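Cytosolic phospholipase A2 delta (Homo sapiens, PDB 5IZ5) hydrolyses glycerophospholipids at the sn-2 position in a calcium-dependent manner, with a preference for linoleic acid, releasing a free fatty acid and a lysophospholipid. Local coordinates at residues B[62-66]-B[78-82]; B[106-110]-B[135-139]; B[217-223]-B[245-251]. The protein carries 3 engineered substitutions. One frame throughout, in Å; residues are numbered along the deposited sequence.

Interaction 1. Residues B[62-66]-B[78-82]; sequences KFKTK and EAFRF
Phe63 meets Phe80 and Phe82 between the two layers of a C2-domain beta sandwich: strand 62-64 borders the four-stranded sheet, and strand 75-85 belongs to the sheet facing it. The short segments run nearly antiparallel with their axes 8.8 Å apart, so side chains rather than backbone bonds fill the space between them.

Phenylalanine suits this interior because its flat, apolar ring can offer a face to one neighbour and an edge to another. Phe63 has CG beside its backbone N and anti to the carbonyl carbon (chi1 -68°), which carries the ring along the facing strand toward Phe82. The Phe80 ring lies obliquely beside it, centroids 5.3 Å apart, with Phe63 CB 3.6 Å from Phe80 CD1. Phe80 CB lies over one face of the Phe63 ring, toward its rim, in a CH-pi contact. The CD2-CE2 edge of Phe63 is directed at the face of Phe82 in an offset edge-to-face pair, with planes at 77° and Phe63 CD2 3.4 Å from Phe82 CZ.

Thr65 continues the cluster with its methyl group, CG2 lying at the edge of the Phe80 ring, 4.0 Å from Phe80 CE2. Its hydroxyl turns to the backbone instead: OG1 accepts from Val51 N of the adjacent strand and donates to Lys66 O, so this beta-branched residue serves apolar and polar neighbours at once. Lys64 turns its ammonium to Tyr50 in a cation-pi contact, while Lys66 bends at its last torsion, NZ ending 4.5 Å from Glu78 OE2, beyond salt-bridge range. Glu78 reaches across with its chain extended beyond CG, and its carboxylate receives the backbone of Lys66. The bond from Lys66 N to Glu78 OE2 is 2.9 Å long and nearly straight at 172°, using the syn lone pair of OE2.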
ATOM      1  N   LYS B  62      -9.522  -5.550 -27.406  1.00 66.88           N
ATOM      2  CA  LYS B  62      -8.376  -5.728 -28.281  1.00 67.66           C
ATOM      3  C   LYS B  62      -8.904  -5.619 -29.684  1.00 66.03           C
ATOM      4  O   LYS B  62      -9.973  -6.140 -29.968  1.00 65.93           O
ATOM      5  CB  LYS B  62      -7.788  -7.136 -28.147  1.00 70.62           C
ATOM      6  CG  LYS B  62      -6.742  -7.311 -27.066  1.00 73.62           C
ATOM      7  CD  LYS B  62      -5.890  -8.535 -27.317  1.00 75.14           C
ATOM      8  CE  LYS B  62      -5.109  -8.971 -26.088  1.00 76.90           C
ATOM      9  NZ  LYS B  62      -4.121 -10.032 -26.425  1.00 77.68           N
ATOM     10  N   PHE B  63      -8.151  -4.962 -30.554  1.00 65.02           N
ATOM     11  CA  PHE B  63      -8.357  -5.086 -31.987  1.00 67.64           C
ATOM     12  C   PHE B  63      -7.188  -5.850 -32.600  1.00 67.70           C
ATOM     13  O   PHE B  63      -6.051  -5.757 -32.138  1.00 65.82           O
ATOM     14  CB  PHE B  63      -8.508  -3.718 -32.647  1.00 70.21           C
ATOM     15  CG  PHE B  63      -9.771  -3.002 -32.259  1.00 75.04           C
ATOM     16  CD1 PHE B  63     -11.013  -3.549 -32.552  1.00 76.12           C
ATOM     17  CD2 PHE B  63      -9.719  -1.782 -31.599  1.00 76.78           C
ATOM     18  CE1 PHE B  63     -12.181  -2.894 -32.192  1.00 79.25           C
ATOM     19  CE2 PHE B  63     -10.883  -1.120 -31.237  1.00 77.65           C
ATOM     20  CZ  PHE B  63     -12.115  -1.674 -31.534  1.00 79.14           C
ATOM     21  N   LYS B  64      -7.490  -6.602 -33.649  1.00 68.69           N
ATOM     22  CA  LYS B  64      -6.524  -7.484 -34.292  1.00 69.89           C
ATOM     23  C   LYS B  64      -6.714  -7.366 -35.798  1.00 69.22           C
ATOM     24  O   LYS B  64      -7.833  -7.499 -36.295  1.00 67.90           O
ATOM     25  CB  LYS B  64      -6.760  -8.923 -33.824  1.00 71.43           C
ATOM     26  CG  LYS B  64      -5.754  -9.950 -34.320  1.00 74.57           C
ATOM     27  CD  LYS B  64      -6.038 -11.326 -33.732  1.00 77.74           C
ATOM     28  CE  LYS B  64      -5.168 -12.407 -34.359  1.00 80.37           C
ATOM     29  NZ  LYS B  64      -5.082 -13.628 -33.509  1.00 82.52           N
ATOM     30  N   THR B  65      -5.634  -7.090 -36.525  1.00 69.90           N
ATOM     31  CA  THR B  65      -5.693  -7.087 -37.984  1.00 72.89           C
ATOM     32  C   THR B  65      -5.746  -8.527 -38.462  1.00 74.52           C
ATOM     33  O   THR B  65      -5.601  -9.460 -37.673  1.00 76.28           O
ATOM     34  CB  THR B  65      -4.459  -6.428 -38.639  1.00 73.01           C
ATOM     35  OG1 THR B  65      -3.279  -7.185 -38.327  1.00 72.02           O
ATOM     36  CG2 THR B  65      -4.294  -4.981 -38.188  1.00 73.20           C
ATOM     37  N   LYS B  66      -5.941  -8.705 -39.761  1.00 78.16           N
ATOM     38  CA  LYS B  66      -5.776 -10.013 -40.374  1.00 80.50           C
ATOM     39  C   LYS B  66      -4.310 -10.416 -40.305  1.00 79.49           C
ATOM     40  O   LYS B  66      -3.423  -9.559 -40.268  1.00 78.23           O
ATOM     41  CB  LYS B  66      -6.243  -9.991 -41.825  1.00 83.07           C
ATOM     42  CG  LYS B  66      -7.748  -9.859 -41.973  1.00 85.05           C
ATOM     43  CD  LYS B  66      -8.189 -10.126 -43.402  1.00 87.26           C
ATOM     44  CE  LYS B  66      -9.656  -9.785 -43.608  1.00 87.12           C
ATOM     45  NZ  LYS B  66      -9.871  -8.315 -43.709  1.00 87.08           N
ATOM     46  N   GLU B  78      -6.008  -1.594 -42.525  1.00 80.49           N
ATOM     47  CA  GLU B  78      -7.237  -1.759 -41.751  1.00 78.78           C
ATOM     48  C   GLU B  78      -7.381  -0.614 -40.756  1.00 77.56           C
ATOM     49  O   GLU B  78      -6.392  -0.167 -40.163  1.00 75.91           O
ATOM     50  CB  GLU B  78      -7.238  -3.097 -41.009  1.00 78.40           C
ATOM     51  CG  GLU B  78      -7.370  -4.307 -41.915  1.00 78.73           C
ATOM     52  CD  GLU B  78      -7.308  -5.611 -41.144  1.00 79.57           C
ATOM     53  OE1 GLU B  78      -8.130  -5.797 -40.222  1.00 77.51           O
ATOM     54  OE2 GLU B  78      -6.444  -6.455 -41.464  1.00 80.33           O
ATOM     55  N   ALA B  79      -8.618  -0.158 -40.571  1.00 74.53           N
ATOM     56  CA  ALA B  79      -8.921   0.951 -39.673  1.00 73.00           C
ATOM     57  C   ALA B  79      -9.780   0.482 -38.508  1.00 71.84           C
ATOM     58  O   ALA B  79     -10.632  -0.390 -38.668  1.00 71.34           O
ATOM     59  CB  ALA B  79      -9.629   2.059 -40.428  1.00 71.75           C
ATOM     60  N   PHE B  80      -9.540   1.071 -37.339  1.00 72.44           N
ATOM     61  CA  PHE B  80     -10.281   0.745 -36.122  1.00 71.73           C
ATOM     62  C   PHE B  80     -10.664   2.039 -35.393  1.00 72.22           C
ATOM     63  O   PHE B  80      -9.985   3.062 -35.528  1.00 69.71           O
ATOM     64  CB  PHE B  80      -9.432  -0.158 -35.220  1.00 71.42           C
ATOM     65  CG  PHE B  80      -8.926  -1.407 -35.900  1.00 69.83           C
ATOM     66  CD1 PHE B  80      -9.645  -2.592 -35.832  1.00 69.04           C
ATOM     67  CD2 PHE B  80      -7.724  -1.400 -36.598  1.00 70.38           C
ATOM     68  CE1 PHE B  80      -9.181  -3.745 -36.450  1.00 69.38           C
ATOM     69  CE2 PHE B  80      -7.254  -2.549 -37.221  1.00 70.91           C
ATOM     70  CZ  PHE B  80      -7.984  -3.724 -37.144  1.00 70.24           C
ATOM     71  N   ARG B  81     -11.748   1.985 -34.621  1.00 72.17           N
ATOM     72  CA  ARG B  81     -12.322   3.176 -33.983  1.00 76.37           C
ATOM     73  C   ARG B  81     -12.477   3.048 -32.473  1.00 74.66           C
ATOM     74  O   ARG B  81     -13.017   2.055 -31.986  1.00 74.01           O
ATOM     75  CB  ARG B  81     -13.683   3.483 -34.600  1.00 79.81           C
ATOM     76  CG  ARG B  81     -13.577   4.204 -35.925  1.00 83.54           C
ATOM     77  CD  ARG B  81     -14.870   4.065 -36.728  1.00 87.72           C
ATOM     78  NE  ARG B  81     -14.697   3.274 -37.947  1.00 91.17           N
ATOM     79  CZ  ARG B  81     -14.877   1.956 -38.055  1.00 93.21           C
ATOM     80  NH1 ARG B  81     -15.242   1.213 -37.010  1.00 94.47           N
ATOM     81  NH2 ARG B  81     -14.687   1.370 -39.231  1.00 93.95           N
ATOM     82  N   PHE B  82     -11.995   4.066 -31.756  1.00 72.37           N
ATOM     83  CA  PHE B  82     -12.125   4.171 -30.303  1.00 68.67           C
ATOM     84  C   PHE B  82     -12.885   5.438 -29.899  1.00 65.17           C
ATOM     85  O   PHE B  82     -12.745   6.477 -30.537  1.00 66.10           O
ATOM     86  CB  PHE B  82     -10.738   4.287 -29.666  1.00 68.38           C
ATOM     87  CG  PHE B  82      -9.851   3.071 -29.839  1.00 70.27           C
ATOM     88  CD1 PHE B  82      -9.845   2.065 -28.885  1.00 70.90           C
ATOM     89  CD2 PHE B  82      -8.977   2.962 -30.916  1.00 70.94           C
ATOM     90  CE1 PHE B  82      -9.014   0.961 -29.012  1.00 72.11           C
ATOM     91  CE2 PHE B  82      -8.137   1.854 -31.052  1.00 71.93           C
ATOM     92  CZ  PHE B  82      -8.155   0.853 -30.096  1.00 72.08           C
TER

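Interaction 2. Residues B[106-110]-B[135-139]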
ATOM      1  N   ASP B 106       5.362 -15.083 -31.136  1.00 73.11           N
ATOM      2  CA  ASP B 106       6.423 -14.166 -30.743  1.00 76.38           C
ATOM      3  C   ASP B 106       6.093 -12.754 -31.192  1.00 75.46           C
ATOM      4  O   ASP B 106       5.527 -12.542 -32.269  1.00 72.81           O
ATOM      5  CB  ASP B 106       7.770 -14.579 -31.341  1.00 78.99           C
ATOM      6  CG  ASP B 106       8.380 -15.781 -30.649  1.00 82.93           C
ATOM      7  OD1 ASP B 106       9.365 -16.319 -31.194  1.00 89.28           O
ATOM      8  OD2 ASP B 106       7.892 -16.187 -29.569  1.00 86.43           O
ATOM      9  N   ILE B 107       6.446 -11.796 -30.346  1.00 74.88           N
ATOM     10  CA  ILE B 107       6.293 -10.385 -30.663  1.00 75.09           C
ATOM     11  C   ILE B 107       7.510  -9.930 -31.464  1.00 75.34           C
ATOM     12  O   ILE B 107       8.644 -10.216 -31.087  1.00 75.31           O
ATOM     13  CB  ILE B 107       6.111  -9.542 -29.376  1.00 72.29           C
ATOM     14  CG1 ILE B 107       5.570  -8.156 -29.715  1.00 71.08           C
ATOM     15  CG2 ILE B 107       7.406  -9.440 -28.570  1.00 72.50           C
ATOM     16  CD1 ILE B 107       4.959  -7.450 -28.528  1.00 71.49           C
ATOM     17  N   CYS B 108       7.277  -9.263 -32.592  1.00 77.67           N
ATOM     18  CA  CYS B 108       8.379  -8.711 -33.384  1.00 80.12           C
ATOM     19  C   CYS B 108       8.420  -7.185 -33.394  1.00 80.54           C
ATOM     20  O   CYS B 108       9.359  -6.605 -33.930  1.00 80.93           O
ATOM     21  CB  CYS B 108       8.362  -9.253 -34.822  1.00 82.98           C
ATOM     22  SG  CYS B 108       6.743  -9.412 -35.607  1.00 89.43           S
ATOM     23  N   PHE B 109       7.422  -6.538 -32.792  1.00 79.30           N
ATOM     24  CA  PHE B 109       7.349  -5.080 -32.779  1.00 75.25           C
ATOM     25  C   PHE B 109       6.372  -4.605 -31.705  1.00 72.98           C
ATOM     26  O   PHE B 109       5.301  -5.188 -31.539  1.00 71.12           O
ATOM     27  CB  PHE B 109       6.908  -4.563 -34.148  1.00 75.91           C
ATOM     28  CG  PHE B 109       7.072  -3.080 -34.324  1.00 76.66           C
ATOM     29  CD1 PHE B 109       8.226  -2.559 -34.895  1.00 76.65           C
ATOM     30  CD2 PHE B 109       6.063  -2.204 -33.936  1.00 77.05           C
ATOM     31  CE1 PHE B 109       8.379  -1.191 -35.068  1.00 75.93           C
ATOM     32  CE2 PHE B 109       6.210  -0.837 -34.105  1.00 76.59           C
ATOM     33  CZ  PHE B 109       7.369  -0.329 -34.668  1.00 75.23           C
ATOM     34  N   LYS B 110       6.745  -3.547 -30.988  1.00 68.87           N
ATOM     35  CA  LYS B 110       5.899  -2.958 -29.956  1.00 65.83           C
ATOM     36  C   LYS B 110       6.232  -1.484 -29.795  1.00 63.80           C
ATOM     37  O   LYS B 110       7.397  -1.118 -29.632  1.00 61.60           O
ATOM     38  CB  LYS B 110       6.081  -3.679 -28.618  1.00 64.69           C
ATOM     39  CG  LYS B 110       5.304  -3.057 -27.466  1.00 64.66           C
ATOM     40  CD  LYS B 110       5.030  -4.060 -26.354  1.00 65.94           C
ATOM     41  CE  LYS B 110       4.702  -3.368 -25.041  1.00 67.41           C
ATOM     42  NZ  LYS B 110       4.069  -4.291 -24.056  1.00 69.55           N
ATOM     43  N   GLU B 135      15.643  -1.102 -37.572  1.00115.36           N
ATOM     44  CA  GLU B 135      15.298  -0.976 -38.969  1.00113.42           C
ATOM     45  C   GLU B 135      13.809  -1.247 -39.184  1.00109.57           C
ATOM     46  O   GLU B 135      13.286  -0.937 -40.237  1.00111.14           O
ATOM     47  CB  GLU B 135      16.179  -1.934 -39.785  1.00115.16           C
ATOM     48  CG  GLU B 135      17.670  -1.706 -39.568  1.00114.97           C
ATOM     49  CD  GLU B 135      18.558  -2.586 -40.426  1.00113.92           C
ATOM     50  OE1 GLU B 135      18.246  -3.785 -40.588  1.00115.98           O
ATOM     51  OE2 GLU B 135      19.584  -2.080 -40.927  1.00111.41           O
ATOM     52  N   GLU B 136      13.122  -1.767 -38.168  1.00105.03           N
ATOM     53  CA  GLU B 136      11.708  -2.149 -38.287  1.00102.55           C
ATOM     54  C   GLU B 136      10.834  -0.880 -38.237  1.00 98.27           C
ATOM     55  O   GLU B 136      11.091   0.009 -37.429  1.00 96.70           O
ATOM     56  CB  GLU B 136      11.332  -3.147 -37.164  1.00103.64           C
ATOM     57  CG  GLU B 136      12.518  -3.894 -36.540  1.00103.56           C
ATOM     58  CD  GLU B 136      12.194  -5.266 -35.975  1.00104.47           C
ATOM     59  OE1 GLU B 136      11.013  -5.691 -36.021  1.00105.31           O
ATOM     60  OE2 GLU B 136      13.147  -5.931 -35.487  1.00102.71           O
ATOM     61  N   GLU B 137       9.836  -0.771 -39.118  1.00 94.08           N
ATOM     62  CA  GLU B 137       8.960   0.415 -39.156  1.00 93.42           C
ATOM     63  C   GLU B 137       7.486   0.063 -39.314  1.00 91.56           C
ATOM     64  O   GLU B 137       7.151  -0.882 -40.024  1.00 90.99           O
ATOM     65  CB  GLU B 137       9.363   1.353 -40.297  1.00 94.82           C
ATOM     66  CG  GLU B 137      10.771   1.910 -40.168  1.00 96.80           C
ATOM     67  CD  GLU B 137      11.119   2.933 -41.236  1.00 96.76           C
ATOM     68  OE1 GLU B 137      10.290   3.199 -42.135  1.00 96.62           O
ATOM     69  OE2 GLU B 137      12.239   3.478 -41.172  1.00 95.69           O
ATOM     70  N   LEU B 138       6.621   0.845 -38.661  1.00 90.00           N
ATOM     71  CA  LEU B 138       5.165   0.680 -38.739  1.00 89.25           C
ATOM     72  C   LEU B 138       4.512   2.006 -39.146  1.00 90.08           C
ATOM     73  O   LEU B 138       4.669   3.016 -38.455  1.00 89.00           O
ATOM     74  CB  LEU B 138       4.611   0.247 -37.373  1.00 88.48           C
ATOM     75  CG  LEU B 138       3.278  -0.520 -37.258  1.00 87.16           C
ATOM     76  CD1 LEU B 138       2.562  -0.150 -35.965  1.00 87.06           C
ATOM     77  CD2 LEU B 138       2.335  -0.318 -38.434  1.00 86.14           C
ATOM     78  N   ASP B 139       3.775   1.999 -40.256  1.00 91.25           N
ATOM     79  CA  ASP B 139       3.039   3.189 -40.707  1.00 90.88           C
ATOM     80  C   ASP B 139       1.592   3.154 -40.240  1.00 88.87           C
ATOM     81  O   ASP B 139       0.870   2.191 -40.505  1.00 87.33           O
ATOM     82  CB  ASP B 139       3.063   3.308 -42.231  1.00 92.68           C
ATOM     83  CG  ASP B 139       4.408   3.747 -42.765  1.00 93.86           C
ATOM     84  OD1 ASP B 139       5.306   4.098 -41.963  1.00 93.28           O
ATOM     85  OD2 ASP B 139       4.565   3.738 -44.002  1.00 96.82           O
TER
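Phe109 and Glu136 have the nearest CA atoms of the two segments, yet these stand 7.6 Å apart, and no hydrogen bond joins 106-110 to 135-139. Side chains bridge the interval. The Phe109 ring swings away from its own backbone N (chi1 -168°) and enters between Glu136 and Leu138. Its CE1 presents the ring edge to Glu136 O at 3.8 Å, while CD1 lies 3.9 Å from Glu136 CB. Further round the ring, Phe109 CE2 touches Leu138 CB at 3.8 Å. A large flat residue suits this place, where two sheets of the C2 sandwich come together: Phe109 also packs on Ile96 of its own sheet and on Phe128 of the other. The strand carries a classic beta bulge here, consecutive residues Cys108 and Phe109 opposite the single Ile96, just beyond Asp106, a predicted calcium ligand. With an alanine here, the space between Ile96, Phe128 and Leu138 would probably be left underfilled and Leu138 CB would lose its aromatic neighbour. Glu136 extends past the ring toward the bulge, its aliphatic part doing the packing. Glu137 leaves the backbone away from 106-110, and its carboxylate forms a salt bridge with Arg36.

Interaction 3. Residues B[217-223]-B[245-251]; sequences AALETEL and TVPLRPL
Glu222 and Thr245 share a short side-chain hydrogen bond, Thr245 OG1 donating to Glu222 OE1 at 2.5 Å from above the carboxylate plane. Glu222 has CG between its backbone N and carbonyl carbon (chi1 57°), which directs the extended chain toward the threonine. The backbones pair as antiparallel strands: Thr221 with Leu248 and Leu223 with Val246 each exchange two hydrogen bonds, the shortest being Leu248 N to Thr221 O at 2.7 Å. Between them Pro247 faces Glu222 in a non-hydrogen-bonded pair, where proline's missing N-H costs nothing. Beyond the strands, Leu251 N reaches Ala217 O at 2.8 Å. Glu220 and Arg249 run alongside each other, joined by a long salt bridge of 3.7 Å from Glu220 OE2 to Arg249 NE.

Apolar packing follows on the face bearing Thr221, Leu223, Val246 and Leu248. Leu248 CD1 lies 3.7 Å from Leu223 N, this one methyl tucked over the Glu222-Leu223 peptide. Outside the strands, Pro250 CG rests against Glu220 CB and Ala217 CB meets Leu251 CD1. In this second, C2-like region, Leu248 packs on Leu193 and Tyr215, Leu251 touches Glu164 of strand 160-172, and Pro250 and Leu251 reach Leu83 of strand 75-85.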
ATOM      1  N   ALA B 217     -19.434   3.413 -19.562  1.00 47.55           N
ATOM      2  CA  ALA B 217     -20.484   3.950 -20.428  1.00 48.40           C
ATOM      3  C   ALA B 217     -19.925   4.387 -21.783  1.00 51.12           C
ATOM      4  O   ALA B 217     -20.627   4.324 -22.788  1.00 52.49           O
ATOM      5  CB  ALA B 217     -21.183   5.119 -19.749  1.00 48.04           C
ATOM      6  N   ALA B 218     -18.660   4.807 -21.815  1.00 51.10           N
ATOM      7  CA  ALA B 218     -18.019   5.254 -23.057  1.00 52.60           C
ATOM      8  C   ALA B 218     -17.646   4.154 -24.056  1.00 53.97           C
ATOM      9  O   ALA B 218     -17.223   4.460 -25.174  1.00 58.39           O
ATOM     10  CB  ALA B 218     -16.785   6.084 -22.733  1.00 55.01           C
ATOM     11  N   LEU B 219     -17.781   2.889 -23.676  1.00 54.27           N
ATOM     12  CA  LEU B 219     -17.459   1.801 -24.608  1.00 54.67           C
ATOM     13  C   LEU B 219     -18.531   1.613 -25.681  1.00 53.44           C
ATOM     14  O   LEU B 219     -19.721   1.747 -25.413  1.00 50.09           O
ATOM     15  CB  LEU B 219     -17.305   0.462 -23.875  1.00 57.77           C
ATOM     16  CG  LEU B 219     -15.952  -0.124 -23.448  1.00 60.39           C
ATOM     17  CD1 LEU B 219     -14.895   0.952 -23.271  1.00 63.16           C
ATOM     18  CD2 LEU B 219     -16.079  -0.968 -22.184  1.00 61.47           C
ATOM     19  N   GLU B 220     -18.094   1.283 -26.892  1.00 53.22           N
ATOM     20  CA  GLU B 220     -18.961   0.633 -27.860  1.00 55.33           C
ATOM     21  C   GLU B 220     -18.661  -0.847 -27.767  1.00 51.92           C
ATOM     22  O   GLU B 220     -17.568  -1.292 -28.125  1.00 51.39           O
ATOM     23  CB  GLU B 220     -18.707   1.119 -29.279  1.00 58.62           C
ATOM     24  CG  GLU B 220     -19.475   0.319 -30.320  1.00 63.46           C
ATOM     25  CD  GLU B 220     -19.356   0.910 -31.707  1.00 67.66           C
ATOM     26  OE1 GLU B 220     -18.229   1.270 -32.107  1.00 73.84           O
ATOM     27  OE2 GLU B 220     -20.392   1.007 -32.400  1.00 74.46           O
ATOM     28  N   THR B 221     -19.629  -1.605 -27.273  1.00 49.12           N
ATOM     29  CA  THR B 221     -19.433  -3.021 -27.063  1.00 48.40           C
ATOM     30  C   THR B 221     -20.780  -3.741 -27.163  1.00 48.55           C
ATOM     31  O   THR B 221     -21.751  -3.182 -27.668  1.00 48.73           O
ATOM     32  CB  THR B 221     -18.711  -3.264 -25.712  1.00 47.04           C
ATOM     33  OG1 THR B 221     -18.403  -4.649 -25.573  1.00 46.47           O
ATOM     34  CG2 THR B 221     -19.549  -2.791 -24.515  1.00 45.93           C
ATOM     35  N   GLU B 222     -20.841  -4.981 -26.700  1.00 50.31           N
ATOM     36  CA  GLU B 222     -22.062  -5.772 -26.809  1.00 50.16           C
ATOM     37  C   GLU B 222     -22.084  -6.848 -25.752  1.00 49.15           C
ATOM     38  O   GLU B 222     -21.038  -7.243 -25.248  1.00 47.23           O
ATOM     39  CB  GLU B 222     -22.128  -6.432 -28.183  1.00 52.43           C
ATOM     40  CG  GLU B 222     -20.918  -7.300 -28.502  1.00 55.29           C
ATOM     41  CD  GLU B 222     -20.944  -7.842 -29.910  1.00 59.24           C
ATOM     42  OE1 GLU B 222     -21.740  -8.754 -30.158  1.00 60.98           O
ATOM     43  OE2 GLU B 222     -20.169  -7.365 -30.766  1.00 62.83           O
ATOM     44  N   LEU B 223     -23.282  -7.319 -25.426  1.00 49.02           N
ATOM     45  CA  LEU B 223     -23.445  -8.520 -24.631  1.00 51.12           C
ATOM     46  C   LEU B 223     -23.809  -9.654 -25.574  1.00 53.25           C
ATOM     47  O   LEU B 223     -24.802  -9.563 -26.303  1.00 55.16           O
ATOM     48  CB  LEU B 223     -24.561  -8.364 -23.601  1.00 51.15           C
ATOM     49  CG  LEU B 223     -24.835  -9.661 -22.818  1.00 54.06           C
ATOM     50  CD1 LEU B 223     -23.989  -9.732 -21.561  1.00 54.21           C
ATOM     51  CD2 LEU B 223     -26.309  -9.799 -22.478  1.00 54.53           C
ATOM     52  N   THR B 245     -26.676 -11.516 -29.669  1.00 56.46           N
ATOM     53  CA  THR B 245     -25.930 -10.332 -29.251  1.00 57.71           C
ATOM     54  C   THR B 245     -26.842  -9.131 -29.096  1.00 57.80           C
ATOM     55  O   THR B 245     -27.714  -8.902 -29.924  1.00 58.42           O
ATOM     56  CB  THR B 245     -24.771  -9.966 -30.198  1.00 59.04           C
ATOM     57  OG1 THR B 245     -24.252  -8.686 -29.818  1.00 61.03           O
ATOM     58  CG2 THR B 245     -25.195  -9.893 -31.651  1.00 59.14           C
ATOM     59  N   VAL B 246     -26.621  -8.374 -28.025  1.00 55.88           N
ATOM     60  CA  VAL B 246     -27.325  -7.130 -27.779  1.00 57.07           C
ATOM     61  C   VAL B 246     -26.290  -6.003 -27.771  1.00 58.92           C
ATOM     62  O   VAL B 246     -25.410  -5.981 -26.905  1.00 56.54           O
ATOM     63  CB  VAL B 246     -28.060  -7.170 -26.433  1.00 57.22           C
ATOM     64  CG1 VAL B 246     -28.738  -5.835 -26.152  1.00 57.63           C
ATOM     65  CG2 VAL B 246     -29.084  -8.293 -26.431  1.00 57.08           C
ATOM     66  N   PRO B 247     -26.375  -5.073 -28.744  1.00 59.01           N
ATOM     67  CA  PRO B 247     -25.366  -4.018 -28.815  1.00 56.62           C
ATOM     68  C   PRO B 247     -25.469  -3.056 -27.641  1.00 53.25           C
ATOM     69  O   PRO B 247     -26.557  -2.836 -27.104  1.00 49.32           O
ATOM     70  CB  PRO B 247     -25.686  -3.301 -30.129  1.00 57.64           C
ATOM     71  CG  PRO B 247     -27.132  -3.553 -30.352  1.00 59.52           C
ATOM     72  CD  PRO B 247     -27.420  -4.909 -29.772  1.00 60.19           C
ATOM     73  N   LEU B 248     -24.325  -2.520 -27.236  1.00 51.88           N
ATOM     74  CA  LEU B 248     -24.255  -1.567 -26.141  1.00 52.37           C
ATOM     75  C   LEU B 248     -23.522  -0.330 -26.664  1.00 52.93           C
ATOM     76  O   LEU B 248     -22.300  -0.327 -26.803  1.00 51.50           O
ATOM     77  CB  LEU B 248     -23.543  -2.203 -24.943  1.00 50.29           C
ATOM     78  CG  LEU B 248     -24.234  -3.440 -24.348  1.00 48.99           C
ATOM     79  CD1 LEU B 248     -23.309  -4.192 -23.397  1.00 49.32           C
ATOM     80  CD2 LEU B 248     -25.525  -3.064 -23.642  1.00 47.66           C
ATOM     81  N   ARG B 249     -24.291   0.706 -26.986  1.00 56.08           N
ATOM     82  CA  ARG B 249     -23.746   1.920 -27.605  1.00 60.39           C
ATOM     83  C   ARG B 249     -23.308   2.924 -26.544  1.00 56.18           C
ATOM     84  O   ARG B 249     -23.877   2.951 -25.453  1.00 54.48           O
ATOM     85  CB  ARG B 249     -24.766   2.557 -28.561  1.00 65.66           C
ATOM     86  CG  ARG B 249     -24.721   2.057 -30.001  1.00 71.92           C
ATOM     87  CD  ARG B 249     -24.392   0.578 -30.190  1.00 76.73           C
ATOM     88  NE  ARG B 249     -23.931   0.320 -31.553  1.00 82.64           N
ATOM     89  CZ  ARG B 249     -24.722   0.254 -32.625  1.00 87.30           C
ATOM     90  NH1 ARG B 249     -26.042   0.422 -32.516  1.00 88.49           N
ATOM     91  NH2 ARG B 249     -24.192   0.014 -33.818  1.00 88.87           N
ATOM     92  N   PRO B 250     -22.289   3.744 -26.860  1.00 55.50           N
ATOM     93  CA  PRO B 250     -21.728   4.659 -25.869  1.00 57.47           C
ATOM     94  C   PRO B 250     -22.724   5.657 -25.315  1.00 61.00           C
ATOM     95  O   PRO B 250     -23.545   6.190 -26.059  1.00 63.66           O
ATOM     96  CB  PRO B 250     -20.645   5.408 -26.644  1.00 56.51           C
ATOM     97  CG  PRO B 250     -20.278   4.505 -27.753  1.00 55.80           C
ATOM     98  CD  PRO B 250     -21.548   3.806 -28.129  1.00 55.18           C
ATOM     99  N   LEU B 251     -22.643   5.886 -24.010  1.00 65.72           N
ATOM    100  CA  LEU B 251     -23.422   6.921 -23.335  1.00 68.94           C
ATOM    101  C   LEU B 251     -24.932   6.854 -23.637  1.00 72.09           C
ATOM    102  O   LEU B 251     -25.597   7.885 -23.721  1.00 71.17           O
ATOM    103  CB  LEU B 251     -22.891   8.317 -23.710  1.00 68.96           C
ATOM    104  CG  LEU B 251     -21.499   8.789 -23.254  1.00 69.06           C
ATOM    105  CD1 LEU B 251     -21.076   8.201 -21.913  1.00 69.14           C
ATOM    106  CD2 LEU B 251     -20.448   8.539 -24.318  1.00 67.77           C
TER

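In the fold
From the N terminus the three contacts close in series; none nests in or crosses another. Interaction 1 closes a loop of 11 residues and interaction 2 one of 24, and both join the two sheets of the first C2 domain at places whose centres lie about 16 Å apart. Interaction 3 spans 21 residues and pairs neighbouring strands within one sheet of the following C2-like region. Its centre lies about 17 Å from that of interaction 1, and they are indirectly linked: strand 75-85 supplies 78-82 to interaction 1 and, through Leu83, meets the 245-251 segment. Interaction 2 lies farther off, its centre about 32 Å from that of interaction 3.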